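Local coordinates for DR2417 (Deinococcus radiodurans, PDB 4XWW), which probably matures and degrades RNA as a 5'-3' exonuclease, possibly also as an endonuclease, using two zinc ions in its active site, at residues L204-D209 / N392-K397; E147-T152 / G160-T165; F176-D181 / Q384-T389; E42-D47 / V138-S143. All coordinates share one frame; numbering follows the deposited sequence.

Contact 1 of 4, residues L204-D209 / N392-K397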
# COMPACT_ATOMS: atom_id res chain seq x y z
N LEU A 204 -25.76 -15.19 -26.09
CA LEU A 204 -25.00 -16.43 -25.88
C LEU A 204 -23.94 -16.28 -24.78
O LEU A 204 -23.79 -17.15 -23.90
CB LEU A 204 -24.32 -16.86 -27.18
CG LEU A 204 -23.49 -18.14 -27.11
CD1 LEU A 204 -24.37 -19.33 -26.75
CD2 LEU A 204 -22.81 -18.39 -28.44
N LEU A 205 -23.19 -15.19 -24.84
CA LEU A 205 -22.13 -14.95 -23.88
C LEU A 205 -22.20 -13.52 -23.36
O LEU A 205 -22.26 -12.57 -24.13
CB LEU A 205 -20.76 -15.19 -24.52
CG LEU A 205 -19.55 -14.78 -23.67
CD1 LEU A 205 -19.46 -15.67 -22.44
CD2 LEU A 205 -18.30 -14.90 -24.52
N LEU A 206 -22.18 -13.39 -22.03
CA LEU A 206 -22.02 -12.09 -21.40
C LEU A 206 -20.59 -11.91 -20.86
O LEU A 206 -20.05 -12.80 -20.19
CB LEU A 206 -23.03 -11.91 -20.27
CG LEU A 206 -22.80 -10.68 -19.37
CD1 LEU A 206 -23.14 -9.39 -20.15
CD2 LEU A 206 -23.63 -10.78 -18.10
N ILE A 207 -19.99 -10.77 -21.19
CA ILE A 207 -18.71 -10.36 -20.59
C ILE A 207 -18.97 -9.10 -19.78
O ILE A 207 -19.41 -8.08 -20.32
CB ILE A 207 -17.64 -10.12 -21.70
CG1 ILE A 207 -17.49 -11.34 -22.61
CG2 ILE A 207 -16.28 -9.74 -21.07
CD1 ILE A 207 -16.54 -11.08 -23.76
N SER A 208 -18.68 -9.14 -18.47
CA SER A 208 -19.10 -8.02 -17.61
C SER A 208 -18.03 -7.60 -16.62
O SER A 208 -17.21 -8.40 -16.15
CB SER A 208 -20.40 -8.39 -16.89
OG SER A 208 -20.93 -7.29 -16.16
N ASP A 209 -18.08 -6.32 -16.31
CA ASP A 209 -17.11 -5.61 -15.48
C ASP A 209 -17.18 -6.06 -14.02
O ASP A 209 -18.19 -5.82 -13.36
CB ASP A 209 -17.40 -4.11 -15.63
CG ASP A 209 -16.48 -3.22 -14.80
OD1 ASP A 209 -15.54 -3.70 -14.13
OD2 ASP A 209 -16.71 -1.99 -14.88
N ASN A 392 -29.56 -10.12 -14.96
CA ASN A 392 -30.99 -10.44 -15.05
C ASN A 392 -31.61 -10.01 -16.38
O ASN A 392 -32.51 -10.67 -16.89
CB ASN A 392 -31.76 -9.77 -13.89
CG ASN A 392 -31.55 -10.47 -12.54
OD1 ASN A 392 -31.29 -11.67 -12.48
ND2 ASN A 392 -31.67 -9.70 -11.47
N LEU A 393 -31.13 -8.89 -16.92
CA LEU A 393 -31.66 -8.38 -18.18
C LEU A 393 -31.18 -9.19 -19.38
O LEU A 393 -31.93 -9.40 -20.34
CB LEU A 393 -31.26 -6.91 -18.34
CG LEU A 393 -32.03 -5.88 -17.52
CD1 LEU A 393 -31.44 -4.50 -17.76
CD2 LEU A 393 -33.53 -5.89 -17.92
N THR A 394 -29.92 -9.63 -19.34
CA THR A 394 -29.33 -10.34 -20.48
C THR A 394 -29.61 -11.84 -20.47
O THR A 394 -29.63 -12.47 -21.55
CB THR A 394 -27.82 -10.12 -20.57
OG1 THR A 394 -27.22 -10.42 -19.31
CG2 THR A 394 -27.52 -8.68 -20.95
N ARG A 395 -29.83 -12.41 -19.29
CA ARG A 395 -30.14 -13.85 -19.20
C ARG A 395 -29.20 -14.71 -20.04
O ARG A 395 -29.65 -15.49 -20.87
CB ARG A 395 -31.59 -14.11 -19.63
CG ARG A 395 -32.62 -13.81 -18.55
CD ARG A 395 -33.81 -13.01 -19.09
NE ARG A 395 -34.46 -13.64 -20.23
CZ ARG A 395 -35.13 -12.98 -21.16
NH1 ARG A 395 -35.23 -11.66 -21.08
NH2 ARG A 395 -35.71 -13.62 -22.17
N PRO A 396 -27.88 -14.55 -19.85
CA PRO A 396 -26.93 -15.15 -20.79
C PRO A 396 -26.79 -16.66 -20.59
O PRO A 396 -26.91 -17.17 -19.48
CB PRO A 396 -25.62 -14.44 -20.45
CG PRO A 396 -25.72 -14.25 -18.98
CD PRO A 396 -27.18 -13.91 -18.72
N LYS A 397 -26.50 -17.37 -21.67
CA LYS A 397 -26.24 -18.79 -21.54
C LYS A 397 -24.89 -19.00 -20.88
O LYS A 397 -24.75 -19.85 -20.00
CB LYS A 397 -26.29 -19.49 -22.90
CG LYS A 397 -26.13 -21.01 -22.81
CD LYS A 397 -26.54 -21.68 -24.14
CE LYS A 397 -26.54 -23.22 -24.00
NZ LYS A 397 -26.77 -23.93 -25.30

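Contact 2 of 4, residues E147-T152 / G160-T165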
# COMPACT_ATOMS: atom_id res chain seq x y z
N GLU A 147 -22.34 -3.79 -32.62
CA GLU A 147 -23.30 -2.73 -32.36
C GLU A 147 -22.99 -2.03 -31.04
O GLU A 147 -22.95 -2.67 -29.99
CB GLU A 147 -24.73 -3.29 -32.31
CG GLU A 147 -25.79 -2.19 -32.17
CD GLU A 147 -27.21 -2.72 -32.03
OE1 GLU A 147 -27.44 -3.92 -32.30
OE2 GLU A 147 -28.10 -1.94 -31.63
N PHE A 148 -22.80 -0.72 -31.09
CA PHE A 148 -22.40 0.05 -29.91
C PHE A 148 -23.62 0.49 -29.12
O PHE A 148 -24.63 0.83 -29.71
CB PHE A 148 -21.57 1.27 -30.34
CG PHE A 148 -20.22 0.92 -30.91
CD1 PHE A 148 -20.09 0.47 -32.21
CD2 PHE A 148 -19.07 1.07 -30.14
CE1 PHE A 148 -18.85 0.15 -32.73
CE2 PHE A 148 -17.82 0.75 -30.67
CZ PHE A 148 -17.72 0.29 -31.97
N PHE A 149 -23.53 0.49 -27.79
CA PHE A 149 -24.58 1.12 -27.00
C PHE A 149 -23.98 1.83 -25.78
O PHE A 149 -22.88 1.52 -25.32
CB PHE A 149 -25.65 0.10 -26.59
CG PHE A 149 -25.12 -1.03 -25.77
CD1 PHE A 149 -24.64 -2.18 -26.38
CD2 PHE A 149 -25.10 -0.95 -24.38
CE1 PHE A 149 -24.15 -3.23 -25.63
CE2 PHE A 149 -24.59 -2.01 -23.61
CZ PHE A 149 -24.11 -3.15 -24.23
N CYS A 150 -24.73 2.79 -25.25
CA CYS A 150 -24.22 3.64 -24.18
C CYS A 150 -24.25 2.94 -22.83
O CYS A 150 -25.25 2.36 -22.44
CB CYS A 150 -25.05 4.92 -24.11
SG CYS A 150 -24.48 6.05 -22.83
N MET A 151 -23.14 3.01 -22.10
CA MET A 151 -23.15 2.66 -20.68
C MET A 151 -22.47 3.78 -19.89
O MET A 151 -21.37 4.20 -20.23
CB MET A 151 -22.45 1.32 -20.41
CG MET A 151 -23.11 0.14 -21.17
SD MET A 151 -24.72 -0.26 -20.44
CE MET A 151 -24.18 -1.07 -18.96
N THR A 152 -23.12 4.26 -18.84
CA THR A 152 -22.48 5.26 -17.99
C THR A 152 -21.22 4.71 -17.33
O THR A 152 -21.11 3.52 -17.02
CB THR A 152 -23.43 5.79 -16.89
OG1 THR A 152 -24.11 4.69 -16.27
CG2 THR A 152 -24.45 6.74 -17.47
N GLY A 160 -20.66 -0.05 -24.32
CA GLY A 160 -20.65 -1.49 -24.42
C GLY A 160 -20.93 -1.84 -25.88
O GLY A 160 -21.18 -0.95 -26.73
N TYR A 161 -20.86 -3.12 -26.21
CA TYR A 161 -21.19 -3.51 -27.58
C TYR A 161 -21.77 -4.92 -27.62
O TYR A 161 -21.54 -5.74 -26.74
CB TYR A 161 -19.96 -3.42 -28.51
CG TYR A 161 -18.84 -4.33 -28.08
CD1 TYR A 161 -17.89 -3.89 -27.17
CD2 TYR A 161 -18.74 -5.63 -28.56
CE1 TYR A 161 -16.87 -4.73 -26.74
CE2 TYR A 161 -17.73 -6.47 -28.14
CZ TYR A 161 -16.79 -6.01 -27.24
OH TYR A 161 -15.80 -6.85 -26.82
N ILE A 162 -22.54 -5.16 -28.67
CA ILE A 162 -22.98 -6.50 -29.00
C ILE A 162 -22.23 -6.96 -30.23
O ILE A 162 -22.29 -6.32 -31.29
CB ILE A 162 -24.49 -6.57 -29.24
CG1 ILE A 162 -25.19 -6.07 -27.96
CG2 ILE A 162 -24.90 -7.99 -29.63
CD1 ILE A 162 -26.68 -5.90 -28.04
N LEU A 163 -21.48 -8.05 -30.07
CA LEU A 163 -20.75 -8.65 -31.17
C LEU A 163 -21.54 -9.82 -31.71
O LEU A 163 -21.71 -10.83 -31.04
CB LEU A 163 -19.36 -9.10 -30.71
CG LEU A 163 -18.43 -9.53 -31.83
CD1 LEU A 163 -18.07 -8.33 -32.71
CD2 LEU A 163 -17.18 -10.21 -31.29
N LYS A 164 -22.03 -9.66 -32.93
CA LYS A 164 -22.88 -10.65 -33.57
C LYS A 164 -22.00 -11.54 -34.42
O LYS A 164 -21.28 -11.06 -35.27
CB LYS A 164 -23.98 -9.97 -34.37
CG LYS A 164 -24.76 -8.94 -33.52
CD LYS A 164 -25.60 -7.97 -34.35
CE LYS A 164 -26.15 -6.87 -33.45
NZ LYS A 164 -27.09 -5.94 -34.16
N THR A 165 -22.03 -12.84 -34.13
CA THR A 165 -21.10 -13.79 -34.74
C THR A 165 -21.90 -14.96 -35.31
O THR A 165 -23.08 -15.08 -35.03
CB THR A 165 -20.07 -14.31 -33.73
OG1 THR A 165 -20.64 -15.39 -32.98
CG2 THR A 165 -19.62 -13.21 -32.76

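Contact 3 of 4, residues F176-D181 / Q384-T389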
# COMPACT_ATOMS: atom_id res chain seq x y z
N PHE A 176 -18.45 -0.16 -16.69
CA PHE A 176 -19.70 0.56 -16.48
C PHE A 176 -20.17 0.66 -15.04
O PHE A 176 -19.79 -0.15 -14.20
CB PHE A 176 -20.84 -0.10 -17.28
CG PHE A 176 -21.42 -1.33 -16.60
CD1 PHE A 176 -20.75 -2.54 -16.66
CD2 PHE A 176 -22.63 -1.27 -15.92
CE1 PHE A 176 -21.29 -3.69 -16.06
CE2 PHE A 176 -23.19 -2.41 -15.32
CZ PHE A 176 -22.50 -3.62 -15.37
N LYS A 177 -21.03 1.64 -14.81
CA LYS A 177 -21.93 1.68 -13.66
C LYS A 177 -23.31 1.95 -14.22
O LYS A 177 -23.44 2.22 -15.43
CB LYS A 177 -21.53 2.78 -12.67
CG LYS A 177 -21.67 4.17 -13.32
CD LYS A 177 -21.20 5.33 -12.44
CE LYS A 177 -21.99 5.44 -11.17
NZ LYS A 177 -21.82 6.84 -10.59
N ILE A 178 -24.36 1.88 -13.40
CA ILE A 178 -25.67 2.30 -13.90
C ILE A 178 -26.06 3.55 -13.15
O ILE A 178 -26.73 3.50 -12.12
CB ILE A 178 -26.75 1.21 -13.74
CG1 ILE A 178 -26.25 -0.10 -14.34
CG2 ILE A 178 -28.06 1.65 -14.49
CD1 ILE A 178 -27.19 -1.30 -14.16
N ASP A 179 -25.63 4.69 -13.69
CA ASP A 179 -25.93 5.97 -13.07
C ASP A 179 -27.19 6.57 -13.66
O ASP A 179 -27.26 6.86 -14.86
CB ASP A 179 -24.76 6.93 -13.25
CG ASP A 179 -24.80 8.10 -12.27
OD1 ASP A 179 -25.91 8.54 -11.90
OD2 ASP A 179 -23.72 8.58 -11.88
N PRO A 180 -28.21 6.77 -12.82
CA PRO A 180 -29.47 7.31 -13.36
C PRO A 180 -29.38 8.78 -13.79
O PRO A 180 -30.25 9.24 -14.53
CB PRO A 180 -30.47 7.13 -12.21
CG PRO A 180 -29.66 6.91 -11.00
CD PRO A 180 -28.35 6.32 -11.42
N ASP A 181 -28.35 9.49 -13.34
CA ASP A 181 -28.20 10.90 -13.68
C ASP A 181 -26.78 11.37 -13.37
O ASP A 181 -26.44 11.60 -12.21
CB ASP A 181 -29.22 11.75 -12.92
CG ASP A 181 -29.09 13.24 -13.22
OD1 ASP A 181 -28.38 13.61 -14.19
OD2 ASP A 181 -29.72 14.03 -12.48
N GLN A 384 -22.78 -4.63 -6.80
CA GLN A 384 -23.53 -5.88 -7.00
C GLN A 384 -24.94 -5.69 -7.56
O GLN A 384 -25.37 -6.45 -8.44
CB GLN A 384 -23.59 -6.68 -5.69
CG GLN A 384 -22.25 -7.27 -5.28
CD GLN A 384 -22.27 -7.95 -3.91
OE1 GLN A 384 -23.28 -7.95 -3.22
NE2 GLN A 384 -21.13 -8.51 -3.51
N GLU A 385 -25.69 -4.71 -7.05
CA GLU A 385 -27.06 -4.53 -7.55
C GLU A 385 -27.06 -4.25 -9.05
O GLU A 385 -27.89 -4.78 -9.80
CB GLU A 385 -27.78 -3.41 -6.79
CG GLU A 385 -28.34 -3.85 -5.46
CD GLU A 385 -29.04 -2.72 -4.73
OE1 GLU A 385 -29.42 -1.73 -5.39
OE2 GLU A 385 -29.20 -2.84 -3.50
N GLU A 386 -26.10 -3.43 -9.48
CA GLU A 386 -26.02 -3.07 -10.88
C GLU A 386 -25.54 -4.25 -11.72
O GLU A 386 -26.08 -4.51 -12.79
CB GLU A 386 -25.11 -1.87 -11.07
CG GLU A 386 -25.62 -0.64 -10.33
CD GLU A 386 -24.47 0.23 -9.88
OE1 GLU A 386 -23.96 -0.02 -8.76
OE2 GLU A 386 -24.07 1.13 -10.65
N LEU A 387 -24.56 -4.98 -11.21
CA LEU A 387 -24.11 -6.19 -11.91
C LEU A 387 -25.26 -7.20 -12.05
O LEU A 387 -25.42 -7.83 -13.10
CB LEU A 387 -22.91 -6.83 -11.17
CG LEU A 387 -21.68 -5.93 -11.04
CD1 LEU A 387 -20.57 -6.63 -10.23
CD2 LEU A 387 -21.21 -5.53 -12.45
N ALA A 388 -26.05 -7.36 -10.99
CA ALA A 388 -27.22 -8.25 -11.03
C ALA A 388 -28.25 -7.80 -12.07
O ALA A 388 -28.86 -8.62 -12.77
CB ALA A 388 -27.86 -8.33 -9.67
N THR A 389 -28.44 -6.49 -12.18
CA THR A 389 -29.39 -5.96 -13.14
C THR A 389 -29.00 -6.39 -14.56
O THR A 389 -29.84 -6.86 -15.33
CB THR A 389 -29.45 -4.42 -13.05
OG1 THR A 389 -30.18 -4.05 -11.88
CG2 THR A 389 -30.17 -3.84 -14.28

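Contact 4 of 4, residues E42-D47 / V138-S143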
# COMPACT_ATOMS: atom_id res chain seq x y z
N GLU A 42 -10.64 -14.70 -39.40
CA GLU A 42 -10.91 -13.30 -39.13
C GLU A 42 -10.75 -13.00 -37.65
O GLU A 42 -11.18 -13.78 -36.79
CB GLU A 42 -12.31 -12.90 -39.60
CG GLU A 42 -12.50 -13.02 -41.12
CD GLU A 42 -13.89 -12.59 -41.57
OE1 GLU A 42 -14.79 -12.44 -40.71
OE2 GLU A 42 -14.09 -12.40 -42.79
N ILE A 43 -10.14 -11.86 -37.36
CA ILE A 43 -9.99 -11.41 -35.99
C ILE A 43 -10.49 -9.99 -35.80
O ILE A 43 -10.21 -9.12 -36.62
CB ILE A 43 -8.51 -11.50 -35.54
CG1 ILE A 43 -8.14 -12.97 -35.28
CG2 ILE A 43 -8.26 -10.63 -34.31
CD1 ILE A 43 -6.64 -13.22 -35.10
N VAL A 44 -11.23 -9.77 -34.72
CA VAL A 44 -11.53 -8.43 -34.25
C VAL A 44 -10.87 -8.27 -32.89
O VAL A 44 -10.95 -9.17 -32.06
CB VAL A 44 -13.05 -8.20 -34.14
CG1 VAL A 44 -13.34 -6.76 -33.70
CG2 VAL A 44 -13.72 -8.50 -35.48
N VAL A 45 -10.22 -7.13 -32.65
CA VAL A 45 -9.59 -6.88 -31.35
C VAL A 45 -10.34 -5.77 -30.62
O VAL A 45 -10.83 -4.83 -31.24
CB VAL A 45 -8.10 -6.48 -31.50
CG1 VAL A 45 -7.39 -6.48 -30.11
CG2 VAL A 45 -7.38 -7.43 -32.45
N VAL A 46 -10.43 -5.86 -29.29
CA VAL A 46 -11.14 -4.85 -28.52
C VAL A 46 -10.19 -4.23 -27.49
O VAL A 46 -9.65 -4.95 -26.65
CB VAL A 46 -12.37 -5.43 -27.83
CG1 VAL A 46 -13.07 -4.36 -26.98
CG2 VAL A 46 -13.34 -6.02 -28.88
N ASP A 47 -9.88 -2.95 -27.68
CA ASP A 47 -9.11 -2.15 -26.73
C ASP A 47 -7.62 -2.46 -26.81
O ASP A 47 -7.21 -3.46 -27.39
CB ASP A 47 -9.67 -2.30 -25.31
CG ASP A 47 -10.96 -1.52 -25.12
OD1 ASP A 47 -11.30 -0.71 -26.00
OD2 ASP A 47 -11.64 -1.73 -24.10
N VAL A 138 -21.23 -1.80 -37.03
CA VAL A 138 -20.09 -1.79 -37.93
C VAL A 138 -19.70 -3.21 -38.31
O VAL A 138 -19.83 -4.12 -37.50
CB VAL A 138 -18.93 -1.03 -37.26
CG1 VAL A 138 -17.62 -1.37 -37.92
CG2 VAL A 138 -19.20 0.46 -37.32
N ARG A 139 -19.24 -3.43 -39.54
CA ARG A 139 -18.89 -4.78 -39.98
C ARG A 139 -17.38 -5.04 -40.03
O ARG A 139 -16.59 -4.20 -40.50
CB ARG A 139 -19.51 -5.06 -41.36
CG ARG A 139 -19.20 -6.44 -41.88
CD ARG A 139 -19.97 -6.77 -43.16
NE ARG A 139 -21.34 -7.20 -42.91
CZ ARG A 139 -21.67 -8.38 -42.37
NH1 ARG A 139 -20.72 -9.24 -42.01
NH2 ARG A 139 -22.94 -8.69 -42.18
N PHE A 140 -16.97 -6.22 -39.55
CA PHE A 140 -15.58 -6.68 -39.66
C PHE A 140 -15.56 -7.99 -40.44
O PHE A 140 -16.00 -9.02 -39.93
CB PHE A 140 -14.92 -6.89 -38.28
CG PHE A 140 -14.99 -5.71 -37.36
CD1 PHE A 140 -13.96 -4.77 -37.34
CD2 PHE A 140 -16.05 -5.56 -36.48
CE1 PHE A 140 -14.03 -3.67 -36.48
CE2 PHE A 140 -16.11 -4.48 -35.62
CZ PHE A 140 -15.09 -3.53 -35.61
N GLY A 141 -15.02 -7.96 -41.65
CA GLY A 141 -15.00 -9.13 -42.51
C GLY A 141 -16.38 -9.74 -42.70
O GLY A 141 -17.39 -9.04 -42.64
N GLN A 142 -16.42 -11.05 -42.94
CA GLN A 142 -17.66 -11.77 -43.20
C GLN A 142 -18.43 -12.18 -41.95
O GLN A 142 -19.65 -12.34 -42.01
CB GLN A 142 -17.38 -13.03 -44.01
CG GLN A 142 -16.47 -12.82 -45.19
CD GLN A 142 -17.03 -11.82 -46.17
OE1 GLN A 142 -18.10 -12.04 -46.75
NE2 GLN A 142 -16.32 -10.71 -46.36
N SER A 143 -17.72 -12.34 -40.83
CA SER A 143 -18.24 -13.09 -39.69
C SER A 143 -18.71 -12.23 -38.52
O SER A 143 -19.41 -12.73 -37.64
CB SER A 143 -17.18 -14.08 -39.18
OG SER A 143 -16.86 -15.06 -40.15

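Contact 1 of 4, residues L204-D209 / N392-K397
The Pro396 ring is the one ring in this contact, and it meets Leu206 through its CB and CG. Pro396 CB lies 3.6 Å from Leu206 CB, and Pro396 CG is 3.8 Å from that same CB. The two side chains lie aslant to each other. Leu206 has CG anti to its backbone N (chi1 170°). This places CD2 between Pro396 CG and Thr394 OG1, with Leu206 CD2 3.8 Å from Thr394 OG1. Thr394 OG1 itself is hydrogen-bonded back into its own helix, to Ile390 O. The contact with Leu206 CD2 is therefore plain packing against a hydroxyl already bonded elsewhere. At the other end, Leu204 CD1 touches the aliphatic part of Lys397, 4.1 Å from its CD. The lysine chain is extended past this point, and NZ reaches a salt bridge with Asp440 and a hydrogen bond to Pro439 O. Arg395, with positive phi (47°), is where the chain leaves helix 384-394. Pro396 and Lys397 then lead into strand 398-402. That strand hydrogen-bonds in parallel to strand 205-209, with Phe398 and Leu400 as backbone partners. The arrangement is typical of the helix-to-strand end of a beta-alpha-beta connection within the metallo-beta-lactamase core. Here the connection is long, because the beta-CASP domain is inserted within it.

Contact 2 of 4, residues E147-T152 / G160-T165
Glu147 and Lys164 meet diagonally across neighbouring strands, and Glu147 has the most surface buried here. Its side chain is extended, with CG anti to the backbone N (chi1 -175°). This brings OE1 within 2.8 Å of Lys164 NZ in a salt bridge. The ammonium comes to the anti side of OE1, 25° out of the carboxylate plane. Both charges have second partners: Arg194 also reaches Glu147 OE1, and Glu137 pairs with Lys164 NZ. Two cations, Lys164 and Arg194, thus meet Glu147 OE1, which probably favours the ionised carboxylate. Gly160 is second in buried surface, and Phe149 lies over it. The Phe149 ring is turned back across the strand by chi1 59°. Gly160 CA sits over one face of the ring, 4.0 Å from its centroid. Met151 SD lies at the edge of the same ring, in its plane. The two strands form an antiparallel beta hairpin of the metallo-beta-lactamase fold, and Glu147-Ile162 and Phe149-Gly160 are its hydrogen-bonded pairs. Ile162 N binds Glu147 O at 2.8 Å. Phe149 N reaches Gly160 O at 3.0 Å. Between these pairs, Phe148 and Tyr161 form a non-hydrogen-bonded pair and point to the other face, where Tyr161 OH is bonded to His172. On the Phe149 face, Phe149 CE1 touches Ile162 CG1 at 3.8 Å. Helix 192-201 covers this side through Val195, Arg194 and Ala198. Past Met151 the chain runs to His153, a zinc ligand.

Contact 3 of 4, residues F176-D181 / Q384-T389
Ile178 and Glu386 carry the polar link across this contact. Ile178 N donates to Glu386 OE2 at 2.9 Å, and the bond is nearly straight, with an N-H...O angle of 173°. It uses the anti lone pair of OE2, the one away from the other oxygen. OE1 takes bonds from the backbone N of Thr219 and of Ser383. The carboxylate is therefore gripped by three backbone N-H groups, which hold its rotation. A bend at chi2 (149°) turns the group toward the 176-181 loop. Apolar contacts accompany this bond. The Ile178 and Glu386 side chains run alongside each other, pointing opposite ways, with Ile178 CD1 3.8 Å from Glu386 CB. The same CD1 reaches Thr389 CG2 one turn further along the helix, at 3.9 Å. Phe176 touches Leu387 obliquely, its CZ 3.7 Å from Leu387 CD2. Ile178 CG1 lies at the edge of the Phe176 ring, in its plane. Ionic and turn interactions shape the loop itself. Lys177 NZ forms a salt bridge with Asp179 OD2 at 2.9 Å and is also bonded to Pro220 O. Asp179 OD1 accepts from Asp181 N at 3.0 Å, an Asx turn. The contact joins a loop of the metallo-beta-lactamase core to the start of helix 384-394. The loop lies beside the two-metal active site typical of this superfamily: Asp175, a zinc ligand in a structure of this protein, directly precedes the loop, and Phe176 N is bonded to Asp209, the predicted proton donor.

Contact 4 of 4, residues E42-D47 / V138-S143
Val44 stands over the Phe140 ring, and the two side chains cross at about a right angle. Val44 CG1 lies 3.9 Å from the ring centroid and almost on the ring normal, a CH-pi contact over the middle of the face. Val44 CG2 is turned to the root of the ring and sits 3.4 Å from Phe140 CB. The valine has CG1 anti to the backbone N (chi1 -177°), which sets one methyl over the ring centre and the other beside its attachment. The Phe140 ring also meets that of Tyr106, the planes nearly perpendicular. Strand 42-46 belongs to one sheet and strand 137-140 to the other. Val44 and Phe140 thus help fill the space between the two sheets of the alpha-beta/beta-alpha sandwich of the metallo-beta-lactamase fold. At the outer end, Glu42 reaches into the turn of the hairpin that joins strands 137-140 and 144-150. Its extended chain brings the carboxylate head-on to two successive backbone N-H groups. Gln142 N donates to OE2 of Glu42 at 2.7 Å, nearly straight at 175°. Ser143 N donates to OE1 of Glu42 at 2.9 Å, at a more bent 143°. Both oxygens use their syn lone pairs, so the pair of bonds fixes the rotation of the carboxylate. Gly141, with positive phi, passes close by, its CA 3.4 Å from Glu42 OE2. Gln142 CG touches the same oxygen from the turn. Within the same segment, Arg139 NH1 makes weak hydrogen bonds to Gly141 O and Gln142 O.

Overall arrangement
From the N terminus, contact 4 comes first. It closes a loop of 90 residues and joins the two sheets of the sandwich, ending in the hairpin turn that leads to strand 144-150. Contact 2 follows in series, closing the next, short hairpin. Its strands share a sheet with strand 137-140, and Tyr161 OH packs on Val46 of contact 4. Contacts 3 and 1 come last and cross: 204-209 lies between the two segments of contact 3, and 392-397 lies beyond 384-389, so the segments alternate. Both close long loops spanning the beta-CASP domain and bring helix 384-394 back to the metallo-beta-lactamase core. Thr152 bonds to 176-181 and so ties contact 2 to contact 3.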